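PDB 6HQZ: AvrRpt2 from Erwinia amylovora, which is a type III effector of the C70 family and probably acts as a papain-like cysteine protease inside host plant cells. Local coordinates for residues H30-L43 and Q53-L67. Numbering follows the deposited sequence.
Sequences HSISSGPRLGLPEL and QQREDVLRLMRNENL
Ile-32 lies along the bent side chain of Glu-65, the two running past each other in opposite directions. Its CG2 meets Glu-65 CD at 3.6 Å, and its CD1 reaches Glu-65 CB at 3.7 Å. CG1 stands anti to the carbonyl carbon (chi1 -47°) and CG2 anti to the backbone N, which brings both branches against the glutamate. Ile-32 CD1 also touches Leu-67 CD1 at 4.2 Å.

Further along the helix, the two methyls of Leu-61 spread against the loop at Ser-34 to Pro-36. Its CD1 packs against Gly-35 C at 3.7 Å and beside the Pro-36 ring, which it crosses at about a right angle. Its CD2 lies 3.6 Å from Ser-34 O, a carbonyl that Trp-21 NE1 hydrogen-bonds.

A CH-pi contact closes one end. Leu-67 CD2 sits over one face of the His-30 ring, 3.9 Å from its centroid. A hydrogen bond between His-30 NE2 and Ser-152 OG restrains the ring's rotation.

At the other end, the bent side chain of Gln-54 lies against Arg-37 to Gly-39 and the start of helix 40-45. Its CB packs 3.7 Å from Glu-42 O.

The loop 30-39, following helix 19-27, thus packs lengthwise along helix 49-65, which ends in a Schellman motif at Asn-66, in the papain-like protease domain.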
loop_
_atom_site.group_PDB
_atom_site.type_symbol
_atom_site.label_atom_id
_atom_site.label_comp_id
_atom_site.label_asym_id
_atom_site.label_seq_id
_atom_site.Cartn_x
_atom_site.Cartn_y
_atom_site.Cartn_z
ATOM N N HIS A 30 18.521 -5.630 -7.721
ATOM C CA HIS A 30 19.813 -4.966 -8.024
ATOM C C HIS A 30 20.970 -5.962 -8.083
ATOM O O HIS A 30 20.985 -6.983 -7.373
ATOM C CB HIS A 30 20.130 -3.915 -6.933
ATOM C CG HIS A 30 19.167 -2.767 -6.896
ATOM N ND1 HIS A 30 19.540 -1.466 -7.179
ATOM C CD2 HIS A 30 17.840 -2.735 -6.652
ATOM C CE1 HIS A 30 18.479 -0.683 -7.114
ATOM N NE2 HIS A 30 17.431 -1.428 -6.809
ATOM N N SER A 31 21.941 -5.665 -8.940
ATOM C CA SER A 31 23.230 -6.334 -8.959
ATOM C C SER A 31 24.232 -5.293 -8.586
ATOM O O SER A 31 24.541 -4.395 -9.349
ATOM C CB SER A 31 23.558 -6.882 -10.338
ATOM O OG SER A 31 22.793 -8.039 -10.529
ATOM N N ILE A 32 24.738 -5.415 -7.387
ATOM C CA ILE A 32 25.611 -4.426 -6.841
ATOM C C ILE A 32 26.870 -5.173 -6.446
ATOM O O ILE A 32 26.844 -6.056 -5.559
ATOM C CB ILE A 32 24.995 -3.712 -5.621
ATOM C CG1 ILE A 32 23.533 -3.275 -5.899
ATOM C CG2 ILE A 32 25.882 -2.540 -5.220
ATOM C CD1 ILE A 32 22.831 -2.525 -4.774
ATOM N N SER A 33 27.969 -4.752 -7.055
ATOM C CA SER A 33 29.251 -5.408 -6.922
ATOM C C SER A 33 30.040 -5.078 -5.644
ATOM O O SER A 33 31.120 -5.647 -5.465
ATOM C CB SER A 33 30.117 -4.991 -8.094
ATOM O OG SER A 33 30.593 -3.678 -7.865
ATOM N N SER A 34 29.567 -4.131 -4.815
ATOM C CA SER A 34 30.269 -3.745 -3.589
ATOM C C SER A 34 29.285 -3.320 -2.506
ATOM O O SER A 34 28.117 -3.069 -2.755
ATOM C CB SER A 34 31.278 -2.630 -3.871
ATOM O OG SER A 34 30.624 -1.431 -4.232
ATOM N N GLY A 35 29.763 -3.251 -1.279
ATOM C CA GLY A 35 28.871 -3.058 -0.158
ATOM C C GLY A 35 29.575 -2.268 0.895
ATOM O O GLY A 35 30.721 -1.858 0.716
ATOM N N PRO A 36 28.907 -2.061 2.012
ATOM C CA PRO A 36 29.520 -1.334 3.097
ATOM C C PRO A 36 30.865 -1.951 3.462
ATOM O O PRO A 36 31.039 -3.188 3.452
ATOM C CB PRO A 36 28.507 -1.475 4.206
ATOM C CG PRO A 36 27.197 -1.647 3.457
ATOM C CD PRO A 36 27.589 -2.586 2.385
ATOM N N ARG A 37 31.799 -1.070 3.741
ATOM C CA ARG A 37 33.193 -1.429 3.854
ATOM C C ARG A 37 33.408 -2.105 5.213
ATOM O O ARG A 37 34.236 -3.012 5.368
ATOM C CB ARG A 37 34.033 -0.157 3.707
ATOM C CG ARG A 37 35.504 -0.389 3.394
ATOM C CD ARG A 37 36.376 0.824 3.712
ATOM N NE ARG A 37 37.680 0.412 4.274
ATOM C CZ ARG A 37 37.933 0.143 5.567
ATOM N NH1 ARG A 37 36.985 0.234 6.507
ATOM N NH2 ARG A 37 39.158 -0.228 5.932
ATOM N N LEU A 38 32.656 -1.650 6.212
ATOM C CA LEU A 38 32.704 -2.287 7.514
ATOM C C LEU A 38 31.443 -3.197 7.602
ATOM O O LEU A 38 30.551 -3.205 6.717
ATOM C CB LEU A 38 32.834 -1.248 8.667
ATOM C CG LEU A 38 34.080 -0.337 8.834
ATOM C CD1 LEU A 38 33.850 0.669 9.968
ATOM C CD2 LEU A 38 35.415 -1.068 9.068
ATOM N N GLY A 39 31.394 -3.963 8.669
ATOM C CA GLY A 39 30.348 -4.923 8.877
ATOM C C GLY A 39 29.009 -4.347 9.248
ATOM O O GLY A 39 28.764 -3.117 9.262
ATOM N N LEU A 40 28.144 -5.284 9.568
ATOM C CA LEU A 40 26.799 -4.994 9.956
ATOM C C LEU A 40 26.642 -4.165 11.249
ATOM O O LEU A 40 25.819 -3.204 11.263
ATOM C CB LEU A 40 26.041 -6.299 10.083
ATOM C CG LEU A 40 25.775 -7.012 8.773
ATOM C CD1 LEU A 40 24.796 -8.155 9.020
ATOM C CD2 LEU A 40 25.184 -6.089 7.730
ATOM N N PRO A 41 27.352 -4.550 12.332
ATOM C CA PRO A 41 27.257 -3.702 13.546
ATOM C C PRO A 41 27.590 -2.232 13.305
ATOM O O PRO A 41 26.916 -1.362 13.846
ATOM C CB PRO A 41 28.286 -4.299 14.509
ATOM C CG PRO A 41 28.695 -5.610 13.928
ATOM C CD PRO A 41 28.193 -5.755 12.552
ATOM N N GLU A 42 28.563 -1.991 12.448
ATOM C CA GLU A 42 28.989 -0.622 12.158
ATOM C C GLU A 42 27.986 0.134 11.267
ATOM O O GLU A 42 27.763 1.358 11.404
ATOM C CB GLU A 42 30.407 -0.645 11.595
ATOM C CG GLU A 42 31.435 -1.137 12.630
ATOM C CD GLU A 42 31.445 -2.654 12.876
ATOM O OE1 GLU A 42 30.991 -3.433 11.982
ATOM O OE2 GLU A 42 31.935 -3.056 13.978
ATOM N N LEU A 43 27.389 -0.619 10.358
ATOM C CA LEU A 43 26.380 -0.107 9.477
ATOM C C LEU A 43 25.126 0.227 10.289
ATOM O O LEU A 43 24.510 1.239 10.014
ATOM C CB LEU A 43 26.043 -1.141 8.393
ATOM C CG LEU A 43 24.889 -0.788 7.452
ATOM C CD1 LEU A 43 25.257 0.472 6.722
ATOM C CD2 LEU A 43 24.543 -1.915 6.505
ATOM N N GLN A 53 31.011 8.043 9.268
ATOM C CA GLN A 53 31.679 7.451 8.108
ATOM C C GLN A 53 30.806 6.473 7.419
ATOM O O GLN A 53 30.710 6.543 6.204
ATOM C CB GLN A 53 32.975 6.673 8.465
ATOM C CG GLN A 53 33.559 5.892 7.249
ATOM C CD GLN A 53 34.976 5.331 7.408
ATOM O OE1 GLN A 53 35.803 5.857 8.155
ATOM N NE2 GLN A 53 35.266 4.272 6.658
ATOM N N GLN A 54 30.269 5.492 8.172
ATOM C CA GLN A 54 29.437 4.458 7.586
ATOM C C GLN A 54 28.152 5.121 7.064
ATOM O O GLN A 54 27.633 4.672 6.055
ATOM C CB GLN A 54 29.126 3.263 8.545
ATOM C CG GLN A 54 30.096 2.061 8.461
ATOM C CD GLN A 54 29.897 1.117 7.242
ATOM O OE1 GLN A 54 30.300 1.438 6.098
ATOM N NE2 GLN A 54 29.364 -0.080 7.497
ATOM N N ARG A 55 27.686 6.199 7.713
ATOM C CA ARG A 55 26.566 6.989 7.175
ATOM C C ARG A 55 26.896 7.606 5.811
ATOM O O ARG A 55 26.068 7.574 4.907
ATOM C CB ARG A 55 26.103 8.110 8.146
ATOM C CG ARG A 55 24.907 8.974 7.650
ATOM C CD ARG A 55 23.685 8.106 7.276
ATOM N NE ARG A 55 22.562 8.918 6.805
ATOM C CZ ARG A 55 21.436 8.440 6.281
ATOM N NH1 ARG A 55 21.260 7.138 6.103
ATOM N NH2 ARG A 55 20.479 9.282 5.891
ATOM N N GLU A 56 28.101 8.153 5.671
ATOM C CA GLU A 56 28.576 8.685 4.369
ATOM C C GLU A 56 28.692 7.591 3.294
ATOM O O GLU A 56 28.212 7.767 2.172
ATOM C CB GLU A 56 29.927 9.397 4.500
ATOM C CG GLU A 56 30.393 10.025 3.180
ATOM C CD GLU A 56 31.373 11.170 3.337
ATOM O OE1 GLU A 56 32.298 11.085 4.174
ATOM O OE2 GLU A 56 31.242 12.156 2.576
ATOM N N ASP A 57 29.335 6.480 3.658
ATOM C CA ASP A 57 29.492 5.310 2.781
ATOM C C ASP A 57 28.172 4.771 2.261
ATOM O O ASP A 57 28.010 4.504 1.081
ATOM C CB ASP A 57 30.202 4.164 3.508
ATOM C CG ASP A 57 31.659 4.426 3.736
ATOM O OD1 ASP A 57 32.240 5.344 3.113
ATOM O OD2 ASP A 57 32.249 3.687 4.568
ATOM N N VAL A 58 27.217 4.622 3.145
ATOM C CA VAL A 58 25.912 4.142 2.736
ATOM C C VAL A 58 25.110 5.117 1.865
ATOM O O VAL A 58 24.405 4.684 0.968
ATOM C CB VAL A 58 25.076 3.760 3.955
ATOM C CG1 VAL A 58 23.701 3.260 3.554
ATOM C CG2 VAL A 58 25.786 2.646 4.694
ATOM N N LEU A 59 25.165 6.414 2.152
ATOM C CA LEU A 59 24.496 7.391 1.273
ATOM C C LEU A 59 25.061 7.342 -0.145
ATOM O O LEU A 59 24.305 7.399 -1.130
ATOM C CB LEU A 59 24.541 8.825 1.845
ATOM C CG LEU A 59 23.574 9.015 3.023
ATOM C CD1 LEU A 59 23.737 10.380 3.626
ATOM C CD2 LEU A 59 22.111 8.765 2.616
ATOM N N ARG A 60 26.380 7.225 -0.239
ATOM C CA ARG A 60 27.039 7.058 -1.537
ATOM C C ARG A 60 26.523 5.829 -2.316
ATOM O O ARG A 60 26.196 5.924 -3.509
ATOM C CB ARG A 60 28.544 6.945 -1.359
ATOM C CG ARG A 60 29.296 6.847 -2.682
ATOM C CD ARG A 60 30.591 6.096 -2.532
ATOM N NE ARG A 60 31.593 6.943 -1.907
ATOM C CZ ARG A 60 32.919 6.788 -2.048
ATOM N NH1 ARG A 60 33.428 5.778 -2.771
ATOM N NH2 ARG A 60 33.762 7.643 -1.456
ATOM N N LEU A 61 26.494 4.681 -1.666
ATOM C CA LEU A 61 25.941 3.462 -2.283
ATOM C C LEU A 61 24.531 3.672 -2.783
ATOM O O LEU A 61 24.213 3.324 -3.923
ATOM C CB LEU A 61 25.968 2.265 -1.313
ATOM C CG LEU A 61 27.204 1.377 -1.352
ATOM C CD1 LEU A 61 27.381 0.604 -0.042
ATOM C CD2 LEU A 61 27.133 0.419 -2.528
ATOM N N MET A 62 23.691 4.258 -1.921
ATOM C CA MET A 62 22.296 4.563 -2.249
ATOM C C MET A 62 22.193 5.437 -3.533
ATOM O O MET A 62 21.445 5.091 -4.477
ATOM C CB MET A 62 21.602 5.222 -1.037
ATOM C CG MET A 62 21.347 4.285 0.124
ATOM S SD MET A 62 21.037 5.136 1.688
ATOM C CE MET A 62 19.581 6.112 1.246
ATOM N N ARG A 63 22.975 6.520 -3.583
ATOM C CA ARG A 63 23.035 7.401 -4.744
ATOM C C ARG A 63 23.439 6.612 -5.982
ATOM O O ARG A 63 22.800 6.712 -7.011
ATOM C CB ARG A 63 24.035 8.523 -4.481
ATOM C CG ARG A 63 24.204 9.586 -5.573
ATOM C CD ARG A 63 25.108 10.771 -5.165
ATOM N NE ARG A 63 24.793 11.100 -3.781
ATOM C CZ ARG A 63 25.513 10.786 -2.684
ATOM N NH1 ARG A 63 26.724 10.227 -2.774
ATOM N NH2 ARG A 63 25.033 11.118 -1.477
ATOM N N ASN A 64 24.487 5.809 -5.857
ATOM C CA ASN A 64 25.049 5.041 -6.972
ATOM C C ASN A 64 24.233 3.890 -7.487
ATOM O O ASN A 64 24.389 3.552 -8.667
ATOM C CB ASN A 64 26.448 4.522 -6.622
ATOM C CG ASN A 64 27.464 5.644 -6.606
ATOM O OD1 ASN A 64 27.129 6.762 -6.946
ATOM N ND2 ASN A 64 28.696 5.360 -6.206
ATOM N N GLU A 65 23.386 3.300 -6.643
ATOM C CA GLU A 65 22.643 2.110 -7.017
ATOM C C GLU A 65 21.162 2.280 -6.942
ATOM O O GLU A 65 20.467 1.287 -6.934
ATOM C CB GLU A 65 23.006 0.955 -6.097
ATOM C CG GLU A 65 24.486 0.692 -5.983
ATOM C CD GLU A 65 25.097 0.281 -7.296
ATOM O OE1 GLU A 65 24.375 -0.220 -8.197
ATOM O OE2 GLU A 65 26.312 0.451 -7.413
ATOM N N ASN A 66 20.684 3.515 -6.850
ATOM C CA ASN A 66 19.255 3.807 -6.857
ATOM C C ASN A 66 18.481 3.055 -5.780
ATOM O O ASN A 66 17.486 2.351 -6.027
ATOM C CB ASN A 66 18.690 3.551 -8.239
ATOM C CG ASN A 66 19.488 4.265 -9.305
ATOM O OD1 ASN A 66 20.125 3.635 -10.133
ATOM N ND2 ASN A 66 19.489 5.601 -9.259
ATOM N N LEU A 67 18.975 3.203 -4.567
ATOM C CA LEU A 67 18.275 2.738 -3.382
ATOM C C LEU A 67 17.903 3.985 -2.577
ATOM O O LEU A 67 18.520 5.040 -2.716
ATOM C CB LEU A 67 19.160 1.814 -2.574
ATOM C CG LEU A 67 19.659 0.480 -3.145
ATOM C CD1 LEU A 67 20.672 -0.072 -2.151
ATOM C CD2 LEU A 67 18.547 -0.552 -3.258
#